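Local structure of COG3291: FOG: PKD repeat (Clostridium thermocellum, 1WMX) at residues Q12-S17 and P49-N54; P18-S23 and L67-G72; W73-L78 and S154-V159. The protein probably binds cellulose or related glucans as the family 30 carbohydrate-binding module of CelJ, a larger enzyme that probably degrades cellulose. All blocks are in the same frame, centred on the assembly; numbering follows the deposited sequence.

Interaction 1: Q12-S17 and P49-N54; sequences QIFKDS and PTLRLN. With SO4 (sulfate ion), chain C.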
ATOM      1  N   GLN B  12      17.705 -11.575   9.994  1.00 34.02           N
ATOM      2  CA  GLN B  12      17.664 -12.495   8.907  1.00 33.22           C
ATOM      3  C   GLN B  12      16.219 -12.689   8.417  1.00 32.75           C
ATOM      4  O   GLN B  12      15.316 -12.965   9.211  1.00 32.60           O
ATOM      5  CB  GLN B  12      18.210 -13.709   9.435  1.00 32.58           C
ATOM      6  CG  GLN B  12      18.261 -14.730   8.367  1.00 35.12           C
ATOM      7  CD  GLN B  12      19.557 -14.689   7.582  1.00 36.89           C
ATOM      8  OE1 GLN B  12      20.625 -14.512   8.178  1.00 39.17           O
ATOM      9  NE2 GLN B  12      19.513 -14.851   6.273  1.00 36.08           N
ATOM     10  N   ILE B  13      15.971 -12.496   7.114  1.00 32.96           N
ATOM     11  CA  ILE B  13      14.630 -12.610   6.573  1.00 30.39           C
ATOM     12  C   ILE B  13      14.449 -13.975   5.900  1.00 31.50           C
ATOM     13  O   ILE B  13      13.399 -14.607   6.024  1.00 32.28           O
ATOM     14  CB  ILE B  13      14.338 -11.456   5.585  1.00 30.75           C
ATOM     15  CG1 ILE B  13      14.410 -10.125   6.337  1.00 30.76           C
ATOM     16  CG2 ILE B  13      12.951 -11.625   4.969  1.00 29.31           C
ATOM     17  CD1 ILE B  13      14.272  -8.900   5.453  1.00 31.23           C
ATOM     18  N   PHE B  14      15.482 -14.425   5.193  1.00 30.79           N
ATOM     19  CA  PHE B  14      15.449 -15.723   4.534  1.00 31.02           C
ATOM     20  C   PHE B  14      16.826 -16.341   4.583  1.00 32.29           C
ATOM     21  O   PHE B  14      17.827 -15.663   4.352  1.00 30.41           O
ATOM     22  CB  PHE B  14      15.057 -15.626   3.062  1.00 28.45           C
ATOM     23  CG  PHE B  14      15.321 -16.900   2.298  1.00 28.97           C
ATOM     24  CD1 PHE B  14      14.561 -18.042   2.537  1.00 28.76           C
ATOM     25  CD2 PHE B  14      16.388 -16.986   1.402  1.00 28.63           C
ATOM     26  CE1 PHE B  14      14.864 -19.255   1.899  1.00 27.96           C
ATOM     27  CE2 PHE B  14      16.699 -18.198   0.762  1.00 28.64           C
ATOM     28  CZ  PHE B  14      15.935 -19.330   1.014  1.00 29.64           C
ATOM     29  N   LYS B  15      16.871 -17.636   4.862  1.00 34.26           N
ATOM     30  CA  LYS B  15      18.135 -18.341   4.902  1.00 36.45           C
ATOM     31  C   LYS B  15      18.047 -19.671   4.153  1.00 37.15           C
ATOM     32  O   LYS B  15      18.711 -19.865   3.127  1.00 38.95           O
ATOM     33  CB  LYS B  15      18.571 -18.577   6.348  1.00 37.88           C
ATOM     34  CG  LYS B  15      19.876 -19.335   6.462  1.00 41.22           C
ATOM     35  CD  LYS B  15      20.485 -19.196   7.846  1.00 46.22           C
ATOM     36  CE  LYS B  15      21.869 -19.848   7.911  1.00 48.40           C
ATOM     37  NZ  LYS B  15      22.539 -19.594   9.221  1.00 49.38           N
ATOM     38  N   ASP B  16      17.205 -20.573   4.639  1.00 36.80           N
ATOM     39  CA  ASP B  16      17.094 -21.872   4.000  1.00 38.97           C
ATOM     40  C   ASP B  16      15.701 -22.496   4.014  1.00 38.62           C
ATOM     41  O   ASP B  16      15.499 -23.554   3.420  1.00 40.21           O
ATOM     42  CB  ASP B  16      18.069 -22.834   4.675  1.00 39.70           C
ATOM     43  CG  ASP B  16      17.787 -22.992   6.157  1.00 42.57           C
ATOM     44  OD1 ASP B  16      18.505 -23.769   6.822  1.00 44.14           O
ATOM     45  OD2 ASP B  16      16.844 -22.338   6.665  1.00 43.79           O
ATOM     46  N   SER B  17      14.738 -21.848   4.667  1.00 35.56           N
ATOM     47  CA  SER B  17      13.409 -22.426   4.757  1.00 33.38           C
ATOM     48  C   SER B  17      12.243 -21.484   4.457  1.00 31.54           C
ATOM     49  O   SER B  17      12.400 -20.261   4.475  1.00 31.05           O
ATOM     50  CB  SER B  17      13.241 -23.051   6.145  1.00 33.45           C
ATOM     51  OG  SER B  17      13.616 -22.124   7.140  1.00 35.27           O
ATOM     52  N   PRO B  49      19.478 -23.669  -0.149  1.00 36.72           N
ATOM     53  CA  PRO B  49      18.379 -23.461  -1.090  1.00 34.32           C
ATOM     54  C   PRO B  49      18.065 -21.976  -1.214  1.00 33.67           C
ATOM     55  O   PRO B  49      18.418 -21.177  -0.345  1.00 31.24           O
ATOM     56  CB  PRO B  49      17.235 -24.265  -0.470  1.00 35.51           C
ATOM     57  CG  PRO B  49      17.534 -24.206   0.989  1.00 37.02           C
ATOM     58  CD  PRO B  49      19.030 -24.436   1.023  1.00 36.28           C
ATOM     59  N   THR B  50      17.400 -21.605  -2.300  1.00 32.22           N
ATOM     60  CA  THR B  50      17.077 -20.212  -2.523  1.00 29.76           C
ATOM     61  C   THR B  50      15.574 -19.929  -2.506  1.00 29.92           C
ATOM     62  O   THR B  50      14.753 -20.847  -2.500  1.00 29.96           O
ATOM     63  CB  THR B  50      17.680 -19.754  -3.845  1.00 29.68           C
ATOM     64  OG1 THR B  50      17.108 -20.514  -4.912  1.00 30.07           O
ATOM     65  CG2 THR B  50      19.195 -19.978  -3.838  1.00 26.70           C
ATOM     66  N   LEU B  51      15.225 -18.648  -2.472  1.00 28.54           N
ATOM     67  CA  LEU B  51      13.834 -18.236  -2.469  1.00 26.22           C
ATOM     68  C   LEU B  51      13.477 -17.825  -3.901  1.00 26.66           C
ATOM     69  O   LEU B  51      14.078 -16.912  -4.465  1.00 27.22           O
ATOM     70  CB  LEU B  51      13.660 -17.069  -1.504  1.00 25.83           C
ATOM     71  CG  LEU B  51      12.231 -16.715  -1.113  1.00 28.53           C
ATOM     72  CD1 LEU B  51      11.535 -17.936  -0.498  1.00 28.62           C
ATOM     73  CD2 LEU B  51      12.262 -15.551  -0.137  1.00 28.30           C
ATOM     74  N   ARG B  52      12.500 -18.507  -4.488  1.00 27.87           N
ATOM     75  CA  ARG B  52      12.082 -18.244  -5.870  1.00 29.05           C
ATOM     76  C   ARG B  52      10.897 -17.297  -6.048  1.00 28.34           C
ATOM     77  O   ARG B  52       9.794 -17.571  -5.569  1.00 27.02           O
ATOM     78  CB  ARG B  52      11.758 -19.574  -6.572  1.00 29.83           C
ATOM     79  CG  ARG B  52      11.369 -19.449  -8.066  1.00 34.04           C
ATOM     80  CD  ARG B  52      10.594 -20.698  -8.526  1.00 36.22           C
ATOM     81  NE  ARG B  52      11.246 -21.894  -8.020  1.00 38.17           N
ATOM     82  CZ  ARG B  52      10.629 -22.993  -7.609  1.00 38.20           C
ATOM     83  NH1 ARG B  52       9.302 -23.088  -7.644  1.00 36.08           N
ATOM     84  NH2 ARG B  52      11.357 -23.986  -7.111  1.00 37.91           N
ATOM     85  N   LEU B  53      11.138 -16.190  -6.751  1.00 28.08           N
ATOM     86  CA  LEU B  53      10.099 -15.210  -7.059  1.00 28.07           C
ATOM     87  C   LEU B  53       9.790 -15.476  -8.534  1.00 28.76           C
ATOM     88  O   LEU B  53      10.502 -15.008  -9.433  1.00 28.56           O
ATOM     89  CB  LEU B  53      10.615 -13.789  -6.863  1.00 26.02           C
ATOM     90  CG  LEU B  53       9.651 -12.655  -7.223  1.00 27.60           C
ATOM     91  CD1 LEU B  53       8.416 -12.732  -6.343  1.00 24.24           C
ATOM     92  CD2 LEU B  53      10.346 -11.301  -7.047  1.00 26.24           C
ATOM     93  N   ASN B  54       8.718 -16.216  -8.780  1.00 29.17           N
ATOM     94  CA  ASN B  54       8.367 -16.627 -10.132  1.00 29.86           C
ATOM     95  C   ASN B  54       7.021 -16.154 -10.688  1.00 31.76           C
ATOM     96  O   ASN B  54       5.962 -16.683 -10.334  1.00 31.95           O
ATOM     97  CB  ASN B  54       8.442 -18.154 -10.187  1.00 30.75           C
ATOM     98  CG  ASN B  54       8.192 -18.711 -11.573  1.00 33.49           C
ATOM     99  OD1 ASN B  54       7.795 -19.866 -11.713  1.00 33.25           O
ATOM    100  ND2 ASN B  54       8.442 -17.903 -12.601  1.00 30.78           N
TER
HETATM  101  S   SO4 C 300      16.323 -12.975  13.335  1.00 45.46           S
HETATM  102  O1  SO4 C 300      15.243 -12.695  12.369  1.00 45.39           O
HETATM  103  O2  SO4 C 300      17.624 -12.937  12.639  1.00 45.10           O
HETATM  104  O3  SO4 C 300      16.128 -14.306  13.936  1.00 46.22           O
HETATM  105  O4  SO4 C 300      16.299 -11.950  14.397  1.00 48.24           O
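The F14 ring lies between its own chain and the strand 49-54. L51 CB covers one face, 3.9 Å from the ring centroid and only 7° off the normal, a CH-pi contact over the middle of the ring. On the opposite face D16 N sits offset toward the rim. The edge meets carbonyl oxygens: S17 O lies in the ring plane, and P49 O is near that plane, 3.4 Å from F14 CZ. P49 O is buried here and has no hydrogen-bond partner in the model. CG of F14 is anti to the backbone N (chi1 167°), which sends the ring across to the strand, where the F14 and L51 side chains lie alongside, running opposite ways.

The two segments share no hydrogen bond. Both strands, 11-14 and 48-55, instead pair with strand 168-178 of one antiparallel sheet, and the chain turns a corner at I13. Beyond the corner, the P49 ring packs on D16, with P49 CG 3.2 Å from D16 O.

Q12 NE2 gives a 2.7 Å hydrogen bond to F14 O from above the carbonyl plane, and also bonds D174. Q12 N donates almost straight (171°) to O2 of a sulfate, probably from the crystallisation liquor.

Interaction 2: P18-S23 and L67-G72; sequences PVVGWS and LLTLRG. With SO4 (sulfate ion), chain C.
T69 holds OG1 between its backbone N and carbonyl carbon (chi1 63°), which carries the hydroxyl to V20 O. The hydrogen bond from T69 OG1 to V20 O is 2.6 Å and comes from above the carbonyl plane. T69 N donates to the same oxygen at 3.2 Å, nearly along the C=O axis. Two donors of one residue thus grip V20 O where the strand begins. V20 CG1 is anti to its backbone N (chi1 165°) and lies against T69 OG1 and G72 CA.

Next come two antiparallel bridges. G21 and L68 form the non-hydrogen-bonded pair, W22 and L67 the hydrogen-bonded one. W22 N reaches L67 O at 3.1 Å, and L67 N reaches W22 O at 2.8 Å. G21 CA makes a close CA-H...O contact with L67 O at 3.3 Å. A water also donates to L67 O. V19 crosses L68 at about a right angle, V19 CB to L68 CD2 4.1 Å.

R71 NH1 donates to L70 O, and R71 NH1 and NH2 also donate to a sulfate ion, probably from the crystallisation liquor. W22 stacks on Y113 of the second subunit.

Strand 21-25 is outermost in its five-strand sheet within the chain, next to 64-69, which pairs with 155-161.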
ATOM      1  N   PRO B  18      11.047 -22.058   4.186  1.00 29.17           N
ATOM      2  CA  PRO B  18       9.839 -21.290   3.879  1.00 26.77           C
ATOM      3  C   PRO B  18       9.634 -20.150   4.850  1.00 26.45           C
ATOM      4  O   PRO B  18       9.748 -20.329   6.060  1.00 27.92           O
ATOM      5  CB  PRO B  18       8.739 -22.349   3.941  1.00 27.28           C
ATOM      6  CG  PRO B  18       9.435 -23.535   3.373  1.00 26.53           C
ATOM      7  CD  PRO B  18      10.743 -23.504   4.147  1.00 27.48           C
ATOM      8  N   VAL B  19       9.348 -18.971   4.313  1.00 24.90           N
ATOM      9  CA  VAL B  19       9.160 -17.801   5.154  1.00 23.42           C
ATOM     10  C   VAL B  19       7.684 -17.484   5.361  1.00 24.36           C
ATOM     11  O   VAL B  19       6.911 -17.485   4.413  1.00 24.77           O
ATOM     12  CB  VAL B  19       9.859 -16.562   4.549  1.00 24.58           C
ATOM     13  CG1 VAL B  19       9.737 -15.375   5.517  1.00 20.70           C
ATOM     14  CG2 VAL B  19      11.324 -16.886   4.278  1.00 20.65           C
ATOM     15  N   VAL B  20       7.310 -17.225   6.611  1.00 22.85           N
ATOM     16  CA  VAL B  20       5.938 -16.885   6.963  1.00 21.19           C
ATOM     17  C   VAL B  20       5.576 -15.519   6.366  1.00 22.43           C
ATOM     18  O   VAL B  20       6.328 -14.559   6.495  1.00 20.67           O
ATOM     19  CB  VAL B  20       5.759 -16.857   8.509  1.00 21.96           C
ATOM     20  CG1 VAL B  20       4.449 -16.161   8.891  1.00 20.58           C
ATOM     21  CG2 VAL B  20       5.757 -18.287   9.051  1.00 18.97           C
ATOM     22  N   GLY B  21       4.424 -15.448   5.705  1.00 23.43           N
ATOM     23  CA  GLY B  21       3.978 -14.206   5.093  1.00 23.49           C
ATOM     24  C   GLY B  21       2.844 -14.484   4.123  1.00 25.11           C
ATOM     25  O   GLY B  21       2.120 -15.468   4.280  1.00 24.39           O
ATOM     26  N   TRP B  22       2.682 -13.629   3.116  1.00 24.34           N
ATOM     27  CA  TRP B  22       1.626 -13.821   2.130  1.00 24.37           C
ATOM     28  C   TRP B  22       2.075 -13.266   0.791  1.00 24.12           C
ATOM     29  O   TRP B  22       2.527 -12.134   0.713  1.00 24.31           O
ATOM     30  CB  TRP B  22       0.338 -13.102   2.559  1.00 22.74           C
ATOM     31  CG  TRP B  22      -0.884 -13.479   1.743  1.00 22.82           C
ATOM     32  CD1 TRP B  22      -1.814 -14.448   2.040  1.00 24.11           C
ATOM     33  CD2 TRP B  22      -1.283 -12.918   0.483  1.00 21.15           C
ATOM     34  NE1 TRP B  22      -2.760 -14.522   1.037  1.00 25.41           N
ATOM     35  CE2 TRP B  22      -2.458 -13.591   0.073  1.00 23.16           C
ATOM     36  CE3 TRP B  22      -0.757 -11.907  -0.345  1.00 23.17           C
ATOM     37  CZ2 TRP B  22      -3.119 -13.286  -1.130  1.00 23.72           C
ATOM     38  CZ3 TRP B  22      -1.418 -11.603  -1.547  1.00 22.10           C
ATOM     39  CH2 TRP B  22      -2.583 -12.292  -1.922  1.00 24.27           C
ATOM     40  N   SER B  23       1.949 -14.083  -0.246  1.00 24.72           N
ATOM     41  CA  SER B  23       2.298 -13.698  -1.607  1.00 25.43           C
ATOM     42  C   SER B  23       1.080 -14.044  -2.452  1.00 26.99           C
ATOM     43  O   SER B  23       0.426 -15.062  -2.208  1.00 28.49           O
ATOM     44  CB  SER B  23       3.509 -14.492  -2.106  1.00 24.20           C
ATOM     45  OG  SER B  23       4.684 -14.119  -1.414  1.00 23.30           O
ATOM     46  N   LEU B  67       4.840 -10.636   0.524  1.00 26.18           N
ATOM     47  CA  LEU B  67       5.155 -10.086   1.839  1.00 25.59           C
ATOM     48  C   LEU B  67       5.926 -11.121   2.654  1.00 25.32           C
ATOM     49  O   LEU B  67       5.461 -12.238   2.859  1.00 24.85           O
ATOM     50  CB  LEU B  67       3.872  -9.686   2.586  1.00 25.46           C
ATOM     51  CG  LEU B  67       2.992  -8.604   1.934  1.00 24.88           C
ATOM     52  CD1 LEU B  67       1.634  -8.565   2.605  1.00 24.83           C
ATOM     53  CD2 LEU B  67       3.669  -7.253   2.028  1.00 24.17           C
ATOM     54  N   LEU B  68       7.119 -10.746   3.103  1.00 26.52           N
ATOM     55  CA  LEU B  68       7.951 -11.632   3.912  1.00 25.60           C
ATOM     56  C   LEU B  68       8.092 -11.008   5.303  1.00 24.55           C
ATOM     57  O   LEU B  68       8.772 -10.001   5.478  1.00 23.23           O
ATOM     58  CB  LEU B  68       9.321 -11.807   3.258  1.00 25.62           C
ATOM     59  CG  LEU B  68       9.326 -12.337   1.818  1.00 26.86           C
ATOM     60  CD1 LEU B  68      10.738 -12.300   1.271  1.00 25.79           C
ATOM     61  CD2 LEU B  68       8.758 -13.755   1.773  1.00 25.88           C
ATOM     62  N   THR B  69       7.447 -11.612   6.293  1.00 25.29           N
ATOM     63  CA  THR B  69       7.478 -11.083   7.644  1.00 26.11           C
ATOM     64  C   THR B  69       8.844 -11.191   8.323  1.00 26.76           C
ATOM     65  O   THR B  69       9.637 -12.093   8.030  1.00 27.08           O
ATOM     66  CB  THR B  69       6.440 -11.790   8.542  1.00 25.21           C
ATOM     67  OG1 THR B  69       6.775 -13.174   8.643  1.00 27.44           O
ATOM     68  CG2 THR B  69       5.034 -11.675   7.955  1.00 24.41           C
ATOM     69  N   LEU B  70       9.104 -10.258   9.240  1.00 29.17           N
ATOM     70  CA  LEU B  70      10.349 -10.229   9.995  1.00 28.53           C
ATOM     71  C   LEU B  70      10.113 -10.902  11.337  1.00 30.18           C
ATOM     72  O   LEU B  70      11.020 -11.484  11.911  1.00 30.11           O
ATOM     73  CB  LEU B  70      10.800  -8.783  10.228  1.00 28.45           C
ATOM     74  CG  LEU B  70      11.478  -8.025   9.082  1.00 27.01           C
ATOM     75  CD1 LEU B  70      10.670  -8.122   7.811  1.00 26.71           C
ATOM     76  CD2 LEU B  70      11.653  -6.573   9.500  1.00 29.32           C
ATOM     77  N   ARG B  71       8.880 -10.805  11.826  1.00 31.25           N
ATOM     78  CA  ARG B  71       8.495 -11.384  13.110  1.00 31.67           C
ATOM     79  C   ARG B  71       7.104 -12.016  13.087  1.00 31.01           C
ATOM     80  O   ARG B  71       6.295 -11.782  13.986  1.00 29.68           O
ATOM     81  CB  ARG B  71       8.551 -10.314  14.203  1.00 33.87           C
ATOM     82  CG  ARG B  71       9.964  -9.896  14.612  1.00 35.46           C
ATOM     83  CD  ARG B  71      10.644 -11.001  15.402  1.00 36.35           C
ATOM     84  NE  ARG B  71      11.955 -10.615  15.918  1.00 38.27           N
ATOM     85  CZ  ARG B  71      13.088 -10.664  15.224  1.00 38.41           C
ATOM     86  NH1 ARG B  71      13.090 -11.089  13.970  1.00 38.07           N
ATOM     87  NH2 ARG B  71      14.227 -10.295  15.794  1.00 39.25           N
ATOM     88  N   GLY B  72       6.836 -12.804  12.048  1.00 30.56           N
ATOM     89  CA  GLY B  72       5.557 -13.482  11.923  1.00 30.09           C
ATOM     90  C   GLY B  72       4.349 -12.576  12.020  1.00 30.53           C
ATOM     91  O   GLY B  72       3.342 -12.963  12.621  1.00 29.94           O
TER
HETATM   92  S   SO4 C 300      16.323 -12.975  13.335  1.00 45.46           S
HETATM   93  O1  SO4 C 300      15.243 -12.695  12.369  1.00 45.39           O
HETATM   94  O2  SO4 C 300      17.624 -12.937  12.639  1.00 45.10           O
HETATM   95  O3  SO4 C 300      16.128 -14.306  13.936  1.00 46.22           O
HETATM   96  O4  SO4 C 300      16.299 -11.950  14.397  1.00 48.24           O
HETATM   97  O   HOH W   1       5.061 -14.490   0.976  1.00 22.48           O

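Interaction 3: W73-L78 and S154-V159; sequences WNTHDL and SVTCLV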
ATOM      1  N   TRP B  73       4.467 -11.378  11.438  1.00 29.62           N
ATOM      2  CA  TRP B  73       3.421 -10.348  11.414  1.00 29.66           C
ATOM      3  C   TRP B  73       3.451  -9.313  12.558  1.00 29.78           C
ATOM      4  O   TRP B  73       2.756  -8.298  12.506  1.00 28.00           O
ATOM      5  CB  TRP B  73       2.028 -10.985  11.291  1.00 28.14           C
ATOM      6  CG  TRP B  73       1.828 -11.689   9.968  1.00 26.44           C
ATOM      7  CD1 TRP B  73       1.701 -13.042   9.761  1.00 25.11           C
ATOM      8  CD2 TRP B  73       1.765 -11.082   8.671  1.00 25.50           C
ATOM      9  NE1 TRP B  73       1.564 -13.308   8.419  1.00 24.95           N
ATOM     10  CE2 TRP B  73       1.601 -12.123   7.726  1.00 25.76           C
ATOM     11  CE3 TRP B  73       1.837  -9.759   8.212  1.00 24.95           C
ATOM     12  CZ2 TRP B  73       1.506 -11.881   6.349  1.00 27.13           C
ATOM     13  CZ3 TRP B  73       1.744  -9.519   6.841  1.00 25.50           C
ATOM     14  CH2 TRP B  73       1.581 -10.575   5.928  1.00 25.14           C
ATOM     15  N   ASN B  74       4.243  -9.566  13.593  1.00 29.11           N
ATOM     16  CA  ASN B  74       4.367  -8.588  14.673  1.00 29.97           C
ATOM     17  C   ASN B  74       5.300  -7.516  14.141  1.00 28.92           C
ATOM     18  O   ASN B  74       6.009  -7.740  13.160  1.00 30.01           O
ATOM     19  CB  ASN B  74       5.010  -9.202  15.912  1.00 31.20           C
ATOM     20  CG  ASN B  74       4.063 -10.083  16.676  1.00 33.03           C
ATOM     21  OD1 ASN B  74       4.431 -11.178  17.096  1.00 38.56           O
ATOM     22  ND2 ASN B  74       2.838  -9.616  16.868  1.00 34.16           N
ATOM     23  N   THR B  75       5.297  -6.351  14.775  1.00 29.63           N
ATOM     24  CA  THR B  75       6.178  -5.280  14.333  1.00 30.36           C
ATOM     25  C   THR B  75       7.594  -5.516  14.876  1.00 29.75           C
ATOM     26  O   THR B  75       7.790  -6.221  15.870  1.00 30.37           O
ATOM     27  CB  THR B  75       5.682  -3.908  14.821  1.00 29.22           C
ATOM     28  OG1 THR B  75       5.648  -3.902  16.249  1.00 28.85           O
ATOM     29  CG2 THR B  75       4.282  -3.623  14.286  1.00 27.16           C
ATOM     30  N   HIS B  76       8.578  -4.935  14.207  1.00 30.31           N
ATOM     31  CA  HIS B  76       9.962  -5.068  14.647  1.00 31.06           C
ATOM     32  C   HIS B  76      10.634  -3.711  14.593  1.00 30.88           C
ATOM     33  O   HIS B  76      10.536  -2.993  13.600  1.00 29.29           O
ATOM     34  CB  HIS B  76      10.739  -6.058  13.781  1.00 29.58           C
ATOM     35  CG  HIS B  76      12.079  -6.411  14.344  1.00 31.95           C
ATOM     36  ND1 HIS B  76      12.234  -6.928  15.615  1.00 32.77           N
ATOM     37  CD2 HIS B  76      13.326  -6.302  13.831  1.00 30.92           C
ATOM     38  CE1 HIS B  76      13.521  -7.123  15.853  1.00 32.48           C
ATOM     39  NE2 HIS B  76      14.201  -6.752  14.790  1.00 30.61           N
ATOM     40  N   ASP B  77      11.312  -3.377  15.679  1.00 32.12           N
ATOM     41  CA  ASP B  77      12.014  -2.106  15.830  1.00 33.04           C
ATOM     42  C   ASP B  77      13.299  -2.069  14.996  1.00 32.32           C
ATOM     43  O   ASP B  77      14.289  -2.700  15.357  1.00 32.57           O
ATOM     44  CB  ASP B  77      12.382  -1.882  17.307  1.00 35.62           C
ATOM     45  CG  ASP B  77      12.531  -0.404  17.670  1.00 37.89           C
ATOM     46  OD1 ASP B  77      12.910   0.442  16.781  1.00 35.85           O
ATOM     47  OD2 ASP B  77      12.278  -0.008  18.869  1.00 43.31           O
ATOM     48  N   LEU B  78      13.288  -1.313  13.907  1.00 29.72           N
ATOM     49  CA  LEU B  78      14.464  -1.210  13.024  1.00 30.82           C
ATOM     50  C   LEU B  78      15.019   0.232  12.970  1.00 31.14           C
ATOM     51  O   LEU B  78      15.930   0.534  12.195  1.00 31.59           O
ATOM     52  CB  LEU B  78      14.105  -1.556  11.567  1.00 30.88           C
ATOM     53  CG  LEU B  78      13.861  -3.034  11.262  1.00 31.70           C
ATOM     54  CD1 LEU B  78      13.533  -3.252   9.778  1.00 29.92           C
ATOM     55  CD2 LEU B  78      15.065  -3.931  11.570  1.00 31.50           C
ATOM     56  N   SER B 154       8.182   0.274  13.652  1.00 30.46           N
ATOM     57  CA  SER B 154       7.057  -0.671  13.578  1.00 31.01           C
ATOM     58  C   SER B 154       6.966  -1.463  12.273  1.00 31.07           C
ATOM     59  O   SER B 154       5.876  -1.648  11.735  1.00 30.54           O
ATOM     60  CB  SER B 154       5.738   0.072  13.770  1.00 30.62           C
ATOM     61  OG  SER B 154       5.757   0.872  14.935  1.00 29.78           O
ATOM     62  N   VAL B 155       8.102  -1.946  11.786  1.00 30.09           N
ATOM     63  CA  VAL B 155       8.162  -2.691  10.533  1.00 30.94           C
ATOM     64  C   VAL B 155       7.710  -4.145  10.652  1.00 31.79           C
ATOM     65  O   VAL B 155       8.129  -4.868  11.571  1.00 32.17           O
ATOM     66  CB  VAL B 155       9.600  -2.675   9.962  1.00 31.94           C
ATOM     67  CG1 VAL B 155       9.651  -3.437   8.643  1.00 31.55           C
ATOM     68  CG2 VAL B 155      10.072  -1.234   9.791  1.00 30.67           C
ATOM     69  N   THR B 156       6.869  -4.579   9.712  1.00 30.46           N
ATOM     70  CA  THR B 156       6.390  -5.963   9.733  1.00 28.95           C
ATOM     71  C   THR B 156       6.941  -6.830   8.620  1.00 27.67           C
ATOM     72  O   THR B 156       7.295  -7.974   8.857  1.00 28.54           O
ATOM     73  CB  THR B 156       4.840  -6.070   9.627  1.00 28.61           C
ATOM     74  OG1 THR B 156       4.400  -5.469   8.401  1.00 27.37           O
ATOM     75  CG2 THR B 156       4.170  -5.412  10.819  1.00 30.06           C
ATOM     76  N   CYS B 157       7.062  -6.203   7.397  1.00 26.53           N
ATOM     77  CA  CYS B 157       7.472  -7.070   6.302  1.00 28.34           C
ATOM     78  C   CYS B 157       8.312  -6.356   5.283  1.00 28.79           C
ATOM     79  O   CYS B 157       8.389  -5.136   5.227  1.00 26.50           O
ATOM     80  CB  CYS B 157       6.271  -7.603   5.475  1.00 28.41           C
ATOM     81  SG  CYS B 157       4.851  -8.250   6.476  1.00 29.09           S
ATOM     82  N   LEU B 158       8.921  -7.136   4.654  1.00 27.32           N
ATOM     83  CA  LEU B 158       9.650  -6.825   3.440  1.00 27.50           C
ATOM     84  C   LEU B 158       8.678  -7.078   2.328  1.00 28.41           C
ATOM     85  O   LEU B 158       7.782  -7.943   2.477  1.00 30.15           O
ATOM     86  CB  LEU B 158      10.898  -7.708   3.399  1.00 27.97           C
ATOM     87  CG  LEU B 158      11.496  -7.895   2.011  1.00 31.66           C
ATOM     88  CD1 LEU B 158      12.111  -6.617   1.437  1.00 32.91           C
ATOM     89  CD2 LEU B 158      12.616  -8.939   1.995  1.00 30.92           C
ATOM     90  N   VAL B 159       8.859  -6.325   1.255  1.00 27.76           N
ATOM     91  CA  VAL B 159       7.932  -6.415   0.130  1.00 27.39           C
ATOM     92  C   VAL B 159       8.647  -6.460  -1.222  1.00 26.42           C
ATOM     93  O   VAL B 159       9.488  -5.620  -1.543  1.00 26.74           O
ATOM     94  CB  VAL B 159       7.004  -5.199   0.176  1.00 28.08           C
ATOM     95  CG1 VAL B 159       5.666  -5.450  -0.511  1.00 30.28           C
ATOM     96  CG2 VAL B 159       6.662  -4.764   1.612  1.00 27.85           C
TER
HETATM   97  O   HOH W   2       6.396  -9.453  10.985  1.00 20.67           O
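H76 and V155 meet as a single antiparallel hydrogen-bonded pair. H76 N donates to V155 O at 2.7 Å, and V155 N donates back to H76 O at 3.2 Å. T75 CA adds a CA-H...O contact to V155 O. On one side of the bridge L78 CD1 rests on the V155 side chain, 4.0 Å from V155 CB; the two side chains cross at about a right angle. On the other, T75 CG2 lies 3.6 Å from S154 O and also touches T156 CG2.

C157 SG comes obliquely to the W73 six-membered ring, 4.2 Å from its centroid and 44° off the normal. This is a sulfur-aromatic contact, nearest at W73 CZ3. SG is anti to the carbonyl carbon (chi1 -46°), pointing at the indole.

One water ties the backbones together: it donates to N74 O and T156 O and takes a weak bond from W73 N. Further out, K107 NZ bonds W73 O, and D151 bonds the S154 hydroxyl. W73 also packs on V112 of the second subunit.

T156 and C157 both face R105, a classic beta bulge at the start of strand 155-161. The 73-78 loop runs across the N-terminal part of that strand, which lies between 64-69 and 101-106.

Overall arrangement
Interactions 1 and 2 alternate along the chain, with centres 11 Å apart. Interaction 1 belongs to one sheet of the beta-sandwich and interaction 2 to the other; the sheets face each other where I13 and L51 pack on L68, L51 CD2 to L68 CD1 3.9 Å. V19 also packs against F14. Interactions 2 and 3, centres 10 Å apart, share one sheet, where L68 N - L158 O and L70 N - T156 O, both 2.9 Å, probably hydrogen bond. Interaction 3 lies about 18 Å from interaction 1 between centres, yet I13 CD1 reaches L158 CD2. The sulfate bridges Q12 and R71, and the H76 side chain is about 6 Å from it.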